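Local coordinates for protein CRISPR-associated endonuclease Cas9 (Campylobacter jejuni subsp. jejuni serotype O:2, PDB 5X2H) that cuts invading DNA as an RNA-guided, magnesium-dependent endonuclease of CRISPR immunity, each of its two nuclease domains cleaving one strand, at residues 110-113 / 114-118; 171-174 / 175-179; 276-279 / 280-284. All coordinates share one frame; numbering follows the deposited sequence.

Interaction 1 (110-113 / 114-118); sequences LRFR and ALNEL
The C-terminal end of helix 107-113 unwinds here into the loop that leads to helix 121-133, and Arg113 and Phe112 lend their carbonyl groups to the NH groups of Asn116, Glu117 and Leu115. Ala114 N still makes an ordinary helical bond to Leu110 O. After it three- and four-residue spacings mix: Leu115 N reaches back only three residues, to Phe112 O. Arg113 O receives two donors, Asn116 N at 2.7 Å from above the carbonyl plane and Glu117 N at 2.8 Å nearly along the C=O axis, which ties down the last turn. Asn116 suits the end of the helix because its short amide can turn back on it. Its CG sits beside the backbone N (chi1 -52°), which brings ND2 over one face of the Phe112 ring, 3.8 Å above the plane and offset toward the rim. The same ND2 makes a weak bond of 2.9 Å to Phe112 O, bent to 120° at the hydrogen. Leu115 packs its apolar side chain on Leu212 of helix 203-219, and the small Ala114 fits against Ile213 of that helix; Gln217 NE2 takes up Ala114 O and Glu117 O. Arg111 makes a salt bridge with Glu209, also on helix 203-219. At the more open side, the extended chains of Arg113 and Glu117 run alongside each other and point the same way. Their opposite charges probably attract weakly, without a salt bridge: Glu117 OE2 lies well out of the guanidinium plane, 4.3 Å from Arg113 NE, and comes nearer, 3.7 Å, to Arg113 CD.

Interaction 2 (171-174 / 175-179); sequences YLYK and EYFQK. With nucleotides of chain B.
Helix 168-175 ends with Leu172 O accepting both Tyr176 N, 3.2 Å away from above the carbonyl plane, and Phe177 N, which meets the oxygen almost end-on at 2.9 Å; a type II beta turn from Tyr176 to Lys179 then redirects the chain. Gln178, with positive phi, occupies the turn's third position. Tyr171 and Tyr176 meet on one side of this ending in an offset edge-to-face pair, planes 83° apart, with the edge of Tyr176 toward the face of Tyr171. Tyr176 OH donates to Tyr171 OH over 3.0 Å, and Tyr171 OH also hydrogen-bonds to Asn158 OD1. The Tyr171 ring is swung away from its own backbone N (chi1 167°), which lets CD1 rest 3.6 Å from Glu175 CG; the carboxylate of Glu175 is hydrogen-bonded to the Tyr165 hydroxyl. Tyr173 and Phe177 make a different aromatic pair, their planes near parallel but slid apart, touching at Tyr173 CD1 and Phe177 CD2. Lys179, bent at chi2 and chi4, curls back to the helix end: NZ bonds to Phe177 O at 3.1 Å and, weakly, to Tyr173 O. A long, flexible amine can reach both a turn carbonyl and one of the last helical turn. From the turn the extended Gln178 reaches the RNA, its NE2 modelled 2.5 Å from O2' of U28 of chain B, a hydrogen bond so short that its exact length is doubtful. The contact is consistent with recognition of a ribose hydroxyl, which deoxyribose lacks, rather than of the base.

Interaction 3 (276-279 / 280-284); sequences RIIN and LLNNL. With nucleotides of chain C.
Ile278 O is gripped twice by Asn282, through the backbone N at 2.9 Å and the side-chain ND2 at 2.6 Å, in the middle of helix 266-288, where the helix lies against the target DNA. The two donors arrive from opposite faces of the carbonyl plane. The ND2 bond is almost straight, 174° at the hydrogen, and Ile278 O lies in the amide plane of Asn282, so the amide's rotation is fixed. Its CG sits beside the backbone N, folding the amide back over the preceding turn, where ND2 also rests 3.4 Å from Ile278 CG2. Beneath these side-chain contacts run the i to i+4 bonds of a regular alpha helix, Leu280 to Arg276, Leu281 to Ile277 and Asn283 to Asn279.

The helix is amphipathic. Ile277 and Leu281 run side by side, CG2 to CD1, and with Ile278 they pack on Leu297 and Leu300 of helix 294-307; branched and bulky aliphatic residues suit that largely buried, apolar side. Arg276 hydrogen-bonds Gly332 O through NH2 and packs on an RNA sugar. Asparagines line the nucleic acid side, where short polar amides reach sugar and phosphate directly from the helix face. The sugar oxygen O4' of DT26 of chain C lies against the amide group of Asn279, with CG 3.0 Å away, a contact of packing alone. Asn282 CB approaches O3' of the same nucleotide. One turn after Asn279, Asn283 has CG swung opposite its backbone N (chi1 171°), which directs the amide outward to the junction between DT25 and DT26 of chain C. There Asn283 ND2 gives a hydrogen bond of 2.9 Å to OP1 of DT26, with an angle of 162° at the hydrogen.

Interactions 1 and 2 are neighbouring helix endings in one helical region: they touch where Phe112 packs on Tyr173 and Lys174, so helices 107-113 and 168-175 meet through side chains of both. Interaction 3 lies far off, about 51 Å from interaction 1 and 48 Å from interaction 2 between nearest atoms, in the middle of a long helix. The two endings each include exposed residues; interaction 3 has none, lying between helix 294-307 and nucleic acid. At the endings one carbonyl serves two backbone donors, whereas in 276-284 the second donor is an amide side chain added to an intact helix. Interaction 2 meets an RNA ribose and interaction 3 a DNA phosphate, each through an amide.

Interaction 1 (110-113 / 114-118)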
loop_
_atom_site.group_PDB
_atom_site.type_symbol
_atom_site.label_atom_id
_atom_site.label_comp_id
_atom_site.label_asym_id
_atom_site.label_seq_id
_atom_site.Cartn_x
_atom_site.Cartn_y
_atom_site.Cartn_z
ATOM N N LEU A 110 21.279 24.560 -28.861
ATOM C CA LEU A 110 20.799 23.950 -30.096
ATOM C C LEU A 110 19.327 24.260 -30.325
ATOM O O LEU A 110 18.903 24.494 -31.464
ATOM C CB LEU A 110 21.030 22.440 -30.064
ATOM C CG LEU A 110 22.476 21.948 -30.122
ATOM C CD1 LEU A 110 22.502 20.432 -30.197
ATOM C CD2 LEU A 110 23.210 22.561 -31.305
ATOM N N ARG A 111 18.532 24.274 -29.252
ATOM C CA ARG A 111 17.110 24.567 -29.379
ATOM C C ARG A 111 16.848 26.037 -29.681
ATOM O O ARG A 111 15.779 26.364 -30.210
ATOM C CB ARG A 111 16.370 24.142 -28.109
ATOM C CG ARG A 111 16.156 22.637 -28.006
ATOM C CD ARG A 111 15.923 22.187 -26.573
ATOM N NE ARG A 111 14.702 22.746 -26.001
ATOM C CZ ARG A 111 14.299 22.530 -24.752
ATOM N NH1 ARG A 111 15.024 21.768 -23.942
ATOM N NH2 ARG A 111 13.174 23.077 -24.312
ATOM N N PHE A 112 17.789 26.929 -29.359
ATOM C CA PHE A 112 17.644 28.320 -29.774
ATOM C C PHE A 112 18.031 28.504 -31.237
ATOM O O PHE A 112 17.360 29.241 -31.967
ATOM C CB PHE A 112 18.481 29.240 -28.884
ATOM C CG PHE A 112 18.521 30.664 -29.366
ATOM C CD1 PHE A 112 17.378 31.448 -29.345
ATOM C CD2 PHE A 112 19.697 31.217 -29.848
ATOM C CE1 PHE A 112 17.407 32.756 -29.798
ATOM C CE2 PHE A 112 19.733 32.527 -30.301
ATOM C CZ PHE A 112 18.587 33.297 -30.274
ATOM N N ARG A 113 19.107 27.844 -31.679
ATOM C CA ARG A 113 19.502 27.922 -33.083
ATOM C C ARG A 113 18.395 27.419 -33.998
ATOM O O ARG A 113 18.209 27.940 -35.104
ATOM C CB ARG A 113 20.771 27.108 -33.327
ATOM C CG ARG A 113 22.016 27.603 -32.634
ATOM C CD ARG A 113 23.175 26.692 -32.996
ATOM N NE ARG A 113 24.423 27.064 -32.342
ATOM C CZ ARG A 113 25.545 26.360 -32.441
ATOM N NH1 ARG A 113 25.566 25.249 -33.164
ATOM N NH2 ARG A 113 26.643 26.763 -31.818
ATOM N N ALA A 114 17.654 26.400 -33.553
ATOM C CA ALA A 114 16.619 25.792 -34.381
ATOM C C ALA A 114 15.550 26.791 -34.800
ATOM O O ALA A 114 14.846 26.549 -35.786
ATOM C CB ALA A 114 15.971 24.623 -33.639
ATOM N N LEU A 115 15.411 27.901 -34.077
ATOM C CA LEU A 115 14.469 28.944 -34.457
ATOM C C LEU A 115 15.039 29.909 -35.487
ATOM O O LEU A 115 14.305 30.783 -35.963
ATOM C CB LEU A 115 14.030 29.723 -33.216
ATOM C CG LEU A 115 13.674 28.894 -31.979
ATOM C CD1 LEU A 115 13.371 29.799 -30.796
ATOM C CD2 LEU A 115 12.501 27.969 -32.261
ATOM N N ASN A 116 16.318 29.778 -35.848
ATOM C CA ASN A 116 16.965 30.767 -36.707
ATOM C C ASN A 116 17.809 30.186 -37.832
ATOM O O ASN A 116 18.001 30.880 -38.838
ATOM C CB ASN A 116 17.846 31.702 -35.869
ATOM C CG ASN A 116 17.096 32.318 -34.704
ATOM O OD1 ASN A 116 16.362 33.292 -34.869
ATOM N ND2 ASN A 116 17.273 31.747 -33.516
ATOM N N GLU A 117 18.318 28.962 -37.726
ATOM C CA GLU A 117 19.185 28.417 -38.762
ATOM C C GLU A 117 18.968 26.915 -38.864
ATOM O O GLU A 117 18.340 26.293 -38.003
ATOM C CB GLU A 117 20.658 28.727 -38.478
ATOM C CG GLU A 117 21.286 27.807 -37.445
ATOM C CD GLU A 117 22.555 28.383 -36.851
ATOM O OE1 GLU A 117 22.630 29.620 -36.702
ATOM O OE2 GLU A 117 23.474 27.601 -36.534
ATOM N N LEU A 118 19.504 26.339 -39.936
ATOM C CA LEU A 118 19.412 24.901 -40.145
ATOM C C LEU A 118 20.279 24.156 -39.136
ATOM O O LEU A 118 21.427 24.530 -38.881
ATOM C CB LEU A 118 19.840 24.544 -41.569
ATOM C CG LEU A 118 19.971 23.056 -41.912
ATOM C CD1 LEU A 118 18.634 22.346 -41.777
ATOM C CD2 LEU A 118 20.534 22.878 -43.314
#

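Interaction 2 (171-174 / 175-179)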
loop_
_atom_site.group_PDB
_atom_site.type_symbol
_atom_site.label_atom_id
_atom_site.label_comp_id
_atom_site.label_asym_id
_atom_site.label_seq_id
_atom_site.Cartn_x
_atom_site.Cartn_y
_atom_site.Cartn_z
ATOM N N TYR A 171 13.523 30.399 -23.908
ATOM C CA TYR A 171 13.315 30.945 -22.571
ATOM C C TYR A 171 14.376 30.441 -21.598
ATOM O O TYR A 171 15.009 31.231 -20.889
ATOM C CB TYR A 171 11.911 30.587 -22.089
ATOM C CG TYR A 171 11.647 30.818 -20.617
ATOM C CD1 TYR A 171 11.714 32.092 -20.066
ATOM C CD2 TYR A 171 11.298 29.762 -19.784
ATOM C CE1 TYR A 171 11.460 32.304 -18.721
ATOM C CE2 TYR A 171 11.039 29.963 -18.443
ATOM C CZ TYR A 171 11.121 31.233 -17.915
ATOM O OH TYR A 171 10.863 31.426 -16.579
ATOM N N LEU A 172 14.592 29.126 -21.560
ATOM C CA LEU A 172 15.593 28.575 -20.652
ATOM C C LEU A 172 17.003 28.971 -21.074
ATOM O O LEU A 172 17.868 29.208 -20.224
ATOM C CB LEU A 172 15.461 27.054 -20.585
ATOM C CG LEU A 172 14.151 26.521 -20.002
ATOM C CD1 LEU A 172 14.125 24.996 -20.024
ATOM C CD2 LEU A 172 13.942 27.047 -18.587
ATOM N N TYR A 173 17.252 29.051 -22.383
ATOM C CA TYR A 173 18.599 29.349 -22.857
ATOM C C TYR A 173 18.985 30.793 -22.568
ATOM O O TYR A 173 20.152 31.083 -22.280
ATOM C CB TYR A 173 18.702 29.053 -24.353
ATOM C CG TYR A 173 19.994 29.514 -24.985
ATOM C CD1 TYR A 173 21.193 28.875 -24.700
ATOM C CD2 TYR A 173 20.013 30.585 -25.870
ATOM C CE1 TYR A 173 22.377 29.293 -25.273
ATOM C CE2 TYR A 173 21.196 31.010 -26.451
ATOM C CZ TYR A 173 22.373 30.359 -26.149
ATOM O OH TYR A 173 23.553 30.770 -26.722
ATOM N N LYS A 174 18.024 31.712 -22.632
ATOM C CA LYS A 174 18.324 33.130 -22.477
ATOM C C LYS A 174 18.147 33.631 -21.052
ATOM O O LYS A 174 18.806 34.602 -20.663
ATOM C CB LYS A 174 17.444 33.958 -23.416
ATOM C CG LYS A 174 17.840 33.863 -24.874
ATOM C CD LYS A 174 16.982 34.778 -25.727
ATOM C CE LYS A 174 17.553 34.927 -27.125
ATOM N NZ LYS A 174 16.631 35.684 -28.013
ATOM N N GLU A 175 17.278 33.001 -20.265
ATOM C CA GLU A 175 17.012 33.468 -18.910
ATOM C C GLU A 175 17.876 32.785 -17.861
ATOM O O GLU A 175 18.185 33.399 -16.834
ATOM C CB GLU A 175 15.536 33.262 -18.556
ATOM C CG GLU A 175 14.583 34.201 -19.273
ATOM C CD GLU A 175 14.618 35.607 -18.707
ATOM O OE1 GLU A 175 15.072 35.775 -17.555
ATOM O OE2 GLU A 175 14.194 36.544 -19.416
ATOM N N TYR A 176 18.278 31.540 -18.089
ATOM C CA TYR A 176 18.970 30.807 -17.033
ATOM C C TYR A 176 20.269 30.152 -17.479
ATOM O O TYR A 176 21.218 30.108 -16.694
ATOM C CB TYR A 176 18.029 29.742 -16.443
ATOM C CG TYR A 176 16.711 30.300 -15.957
ATOM C CD1 TYR A 176 16.654 31.133 -14.846
ATOM C CD2 TYR A 176 15.523 29.995 -16.609
ATOM C CE1 TYR A 176 15.452 31.648 -14.400
ATOM C CE2 TYR A 176 14.316 30.506 -16.170
ATOM C CZ TYR A 176 14.286 31.331 -15.066
ATOM O OH TYR A 176 13.086 31.841 -14.626
ATOM N N PHE A 177 20.340 29.643 -18.710
ATOM C CA PHE A 177 21.487 28.832 -19.103
ATOM C C PHE A 177 22.775 29.644 -19.073
ATOM O O PHE A 177 22.933 30.608 -19.829
ATOM C CB PHE A 177 21.280 28.229 -20.489
ATOM C CG PHE A 177 22.458 27.429 -20.967
ATOM C CD1 PHE A 177 22.701 26.163 -20.458
ATOM C CD2 PHE A 177 23.338 27.953 -21.900
ATOM C CE1 PHE A 177 23.790 25.428 -20.884
ATOM C CE2 PHE A 177 24.429 27.223 -22.330
ATOM C CZ PHE A 177 24.656 25.962 -21.821
ATOM N N GLN A 178 23.698 29.233 -18.202
ATOM C CA GLN A 178 25.002 29.880 -18.045
ATOM C C GLN A 178 24.856 31.379 -17.804
ATOM O O GLN A 178 25.643 32.190 -18.295
ATOM C CB GLN A 178 25.907 29.600 -19.246
ATOM C CG GLN A 178 26.349 28.149 -19.340
ATOM C CD GLN A 178 27.421 27.923 -20.383
ATOM O OE1 GLN A 178 27.725 28.810 -21.184
ATOM N NE2 GLN A 178 28.009 26.731 -20.375
ATOM N N LYS A 179 23.834 31.749 -17.040
ATOM C CA LYS A 179 23.648 33.114 -16.572
ATOM C C LYS A 179 23.963 33.165 -15.083
ATOM O O LYS A 179 23.604 32.253 -14.333
ATOM C CB LYS A 179 22.220 33.601 -16.832
ATOM C CG LYS A 179 21.833 33.641 -18.304
ATOM C CD LYS A 179 22.704 34.621 -19.077
ATOM C CE LYS A 179 22.334 34.654 -20.553
ATOM N NZ LYS A 179 22.539 33.334 -21.215
ATOM P P U B 28 34.697 21.622 -23.113
ATOM O OP1 U B 28 35.204 22.191 -24.389
ATOM O OP2 U B 28 35.642 21.351 -21.998
ATOM O "O5'" U B 28 33.567 22.601 -22.565
ATOM C "C5'" U B 28 32.576 23.133 -23.433
ATOM C "C4'" U B 28 31.647 24.065 -22.695
ATOM O "O4'" U B 28 30.906 23.324 -21.689
ATOM C "C3'" U B 28 32.319 25.179 -21.909
ATOM O "O3'" U B 28 32.683 26.288 -22.712
ATOM C "C2'" U B 28 31.286 25.509 -20.842
ATOM O "O2'" U B 28 30.247 26.310 -21.384
ATOM C "C1'" U B 28 30.717 24.124 -20.539
ATOM N N1 U B 28 31.409 23.483 -19.395
ATOM C C2 U B 28 31.066 23.887 -18.116
ATOM O O2 U B 28 30.227 24.742 -17.885
ATOM N N3 U B 28 31.746 23.254 -17.103
ATOM C C4 U B 28 32.713 22.280 -17.236
ATOM O O4 U B 28 33.237 21.799 -16.231
ATOM C C5 U B 28 33.014 21.922 -18.588
ATOM C C6 U B 28 32.366 22.518 -19.592
#

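Interaction 3 (276-279 / 280-284)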
loop_
_atom_site.group_PDB
_atom_site.type_symbol
_atom_site.label_atom_id
_atom_site.label_comp_id
_atom_site.label_asym_id
_atom_site.label_seq_id
_atom_site.Cartn_x
_atom_site.Cartn_y
_atom_site.Cartn_z
ATOM N N ARG A 276 -35.086 9.259 -3.705
ATOM C CA ARG A 276 -35.274 10.553 -3.054
ATOM C C ARG A 276 -36.736 10.981 -3.089
ATOM O O ARG A 276 -37.269 11.470 -2.086
ATOM C CB ARG A 276 -34.398 11.617 -3.720
ATOM C CG ARG A 276 -33.093 11.096 -4.289
ATOM C CD ARG A 276 -31.892 11.443 -3.429
ATOM N NE ARG A 276 -31.770 12.881 -3.209
ATOM C CZ ARG A 276 -31.749 13.450 -2.009
ATOM N NH1 ARG A 276 -31.827 12.699 -0.919
ATOM N NH2 ARG A 276 -31.636 14.766 -1.896
ATOM N N ILE A 277 -37.401 10.803 -4.233
ATOM C CA ILE A 277 -38.771 11.287 -4.387
ATOM C C ILE A 277 -39.721 10.500 -3.492
ATOM O O ILE A 277 -40.479 11.080 -2.706
ATOM C CB ILE A 277 -39.201 11.225 -5.863
ATOM C CG1 ILE A 277 -38.413 12.242 -6.691
ATOM C CG2 ILE A 277 -40.694 11.475 -5.993
ATOM C CD1 ILE A 277 -38.670 12.146 -8.177
ATOM N N ILE A 278 -39.693 9.169 -3.596
ATOM C CA ILE A 278 -40.587 8.336 -2.793
ATOM C C ILE A 278 -40.338 8.562 -1.308
ATOM O O ILE A 278 -41.281 8.679 -0.516
ATOM C CB ILE A 278 -40.423 6.852 -3.173
ATOM C CG1 ILE A 278 -40.850 6.623 -4.622
ATOM C CG2 ILE A 278 -41.224 5.965 -2.236
ATOM C CD1 ILE A 278 -40.455 5.267 -5.161
ATOM N N ASN A 279 -39.066 8.638 -0.908
ATOM C CA ASN A 279 -38.754 8.843 0.503
ATOM C C ASN A 279 -39.176 10.225 0.979
ATOM O O ASN A 279 -39.526 10.390 2.152
ATOM C CB ASN A 279 -37.261 8.625 0.752
ATOM C CG ASN A 279 -36.856 7.168 0.612
ATOM O OD1 ASN A 279 -37.680 6.310 0.299
ATOM N ND2 ASN A 279 -35.580 6.884 0.845
ATOM N N LEU A 280 -39.155 11.227 0.096
ATOM C CA LEU A 280 -39.612 12.554 0.492
ATOM C C LEU A 280 -41.125 12.588 0.656
ATOM O O LEU A 280 -41.638 13.185 1.609
ATOM C CB LEU A 280 -39.162 13.602 -0.526
ATOM C CG LEU A 280 -39.565 15.040 -0.186
ATOM C CD1 LEU A 280 -38.934 15.480 1.126
ATOM C CD2 LEU A 280 -39.195 15.995 -1.311
ATOM N N LEU A 281 -41.856 11.955 -0.267
ATOM C CA LEU A 281 -43.308 11.889 -0.140
ATOM C C LEU A 281 -43.714 11.147 1.128
ATOM O O LEU A 281 -44.635 11.568 1.837
ATOM C CB LEU A 281 -43.915 11.217 -1.371
ATOM C CG LEU A 281 -43.579 11.829 -2.732
ATOM C CD1 LEU A 281 -44.199 11.010 -3.856
ATOM C CD2 LEU A 281 -44.040 13.274 -2.800
ATOM N N ASN A 282 -43.030 10.040 1.431
ATOM C CA ASN A 282 -43.296 9.329 2.677
ATOM C C ASN A 282 -42.805 10.116 3.885
ATOM O O ASN A 282 -43.378 9.998 4.973
ATOM C CB ASN A 282 -42.652 7.943 2.641
ATOM C CG ASN A 282 -43.385 6.985 1.724
ATOM O OD1 ASN A 282 -44.254 6.232 2.162
ATOM N ND2 ASN A 282 -43.041 7.012 0.443
ATOM N N ASN A 283 -41.752 10.919 3.716
ATOM C CA ASN A 283 -41.295 11.771 4.808
ATOM C C ASN A 283 -42.351 12.803 5.175
ATOM O O ASN A 283 -42.545 13.112 6.357
ATOM C CB ASN A 283 -39.981 12.454 4.431
ATOM C CG ASN A 283 -39.565 13.514 5.430
ATOM O OD1 ASN A 283 -39.347 14.671 5.069
ATOM N ND2 ASN A 283 -39.461 13.126 6.696
ATOM N N LEU A 284 -43.053 13.340 4.175
ATOM C CA LEU A 284 -44.104 14.313 4.453
ATOM C C LEU A 284 -45.297 13.666 5.146
ATOM O O LEU A 284 -45.996 14.330 5.918
ATOM C CB LEU A 284 -44.539 14.997 3.158
ATOM C CG LEU A 284 -43.442 15.786 2.438
ATOM C CD1 LEU A 284 -43.966 16.395 1.147
ATOM C CD2 LEU A 284 -42.866 16.861 3.348
ATOM P P DT C 26 -38.123 9.753 6.823
ATOM O OP1 DT C 26 -39.439 10.306 7.209
ATOM O OP2 DT C 26 -37.118 9.432 7.862
ATOM O "O5'" DT C 26 -38.337 8.432 5.950
ATOM C "C5'" DT C 26 -38.925 8.525 4.663
ATOM C "C4'" DT C 26 -38.845 7.196 3.940
ATOM O "O4'" DT C 26 -37.475 6.935 3.556
ATOM C "C3'" DT C 26 -39.248 5.999 4.777
ATOM O "O3'" DT C 26 -40.650 5.821 4.709
ATOM C "C2'" DT C 26 -38.500 4.858 4.095
ATOM C "C1'" DT C 26 -37.211 5.543 3.631
ATOM N N1 DT C 26 -36.049 5.330 4.543
ATOM C C2 DT C 26 -35.291 4.191 4.412
ATOM O O2 DT C 26 -35.523 3.326 3.588
ATOM N N3 DT C 26 -34.244 4.097 5.292
ATOM C C4 DT C 26 -33.886 5.011 6.267
ATOM O O4 DT C 26 -32.928 4.836 7.014
ATOM C C5 DT C 26 -34.722 6.186 6.347
ATOM C C7 DT C 26 -34.435 7.248 7.365
ATOM C C6 DT C 26 -35.748 6.287 5.490
ATOM P P DT C 25 -34.070 13.299 8.796
ATOM O OP1 DT C 25 -35.236 13.974 9.406
ATOM O OP2 DT C 25 -33.203 12.438 9.631
ATOM O "O5'" DT C 25 -34.562 12.434 7.545
ATOM C "C5'" DT C 25 -35.370 13.041 6.553
ATOM C "C4'" DT C 25 -35.525 12.149 5.338
ATOM O "O4'" DT C 25 -34.235 11.916 4.722
ATOM C "C3'" DT C 25 -36.042 10.758 5.624
ATOM O "O3'" DT C 25 -37.438 10.777 5.794
ATOM C "C2'" DT C 25 -35.630 10.037 4.350
ATOM C "C1'" DT C 25 -34.232 10.622 4.129
ATOM N N1 DT C 25 -33.157 9.804 4.758
ATOM C C2 DT C 25 -32.645 8.731 4.068
ATOM O O2 DT C 25 -33.018 8.416 2.953
ATOM N N3 DT C 25 -31.669 8.038 4.732
ATOM C C4 DT C 25 -31.168 8.303 5.993
ATOM O O4 DT C 25 -30.289 7.618 6.506
ATOM C C5 DT C 25 -31.753 9.440 6.664
ATOM C C7 DT C 25 -31.294 9.824 8.038
ATOM C C6 DT C 25 -32.708 10.126 6.023
#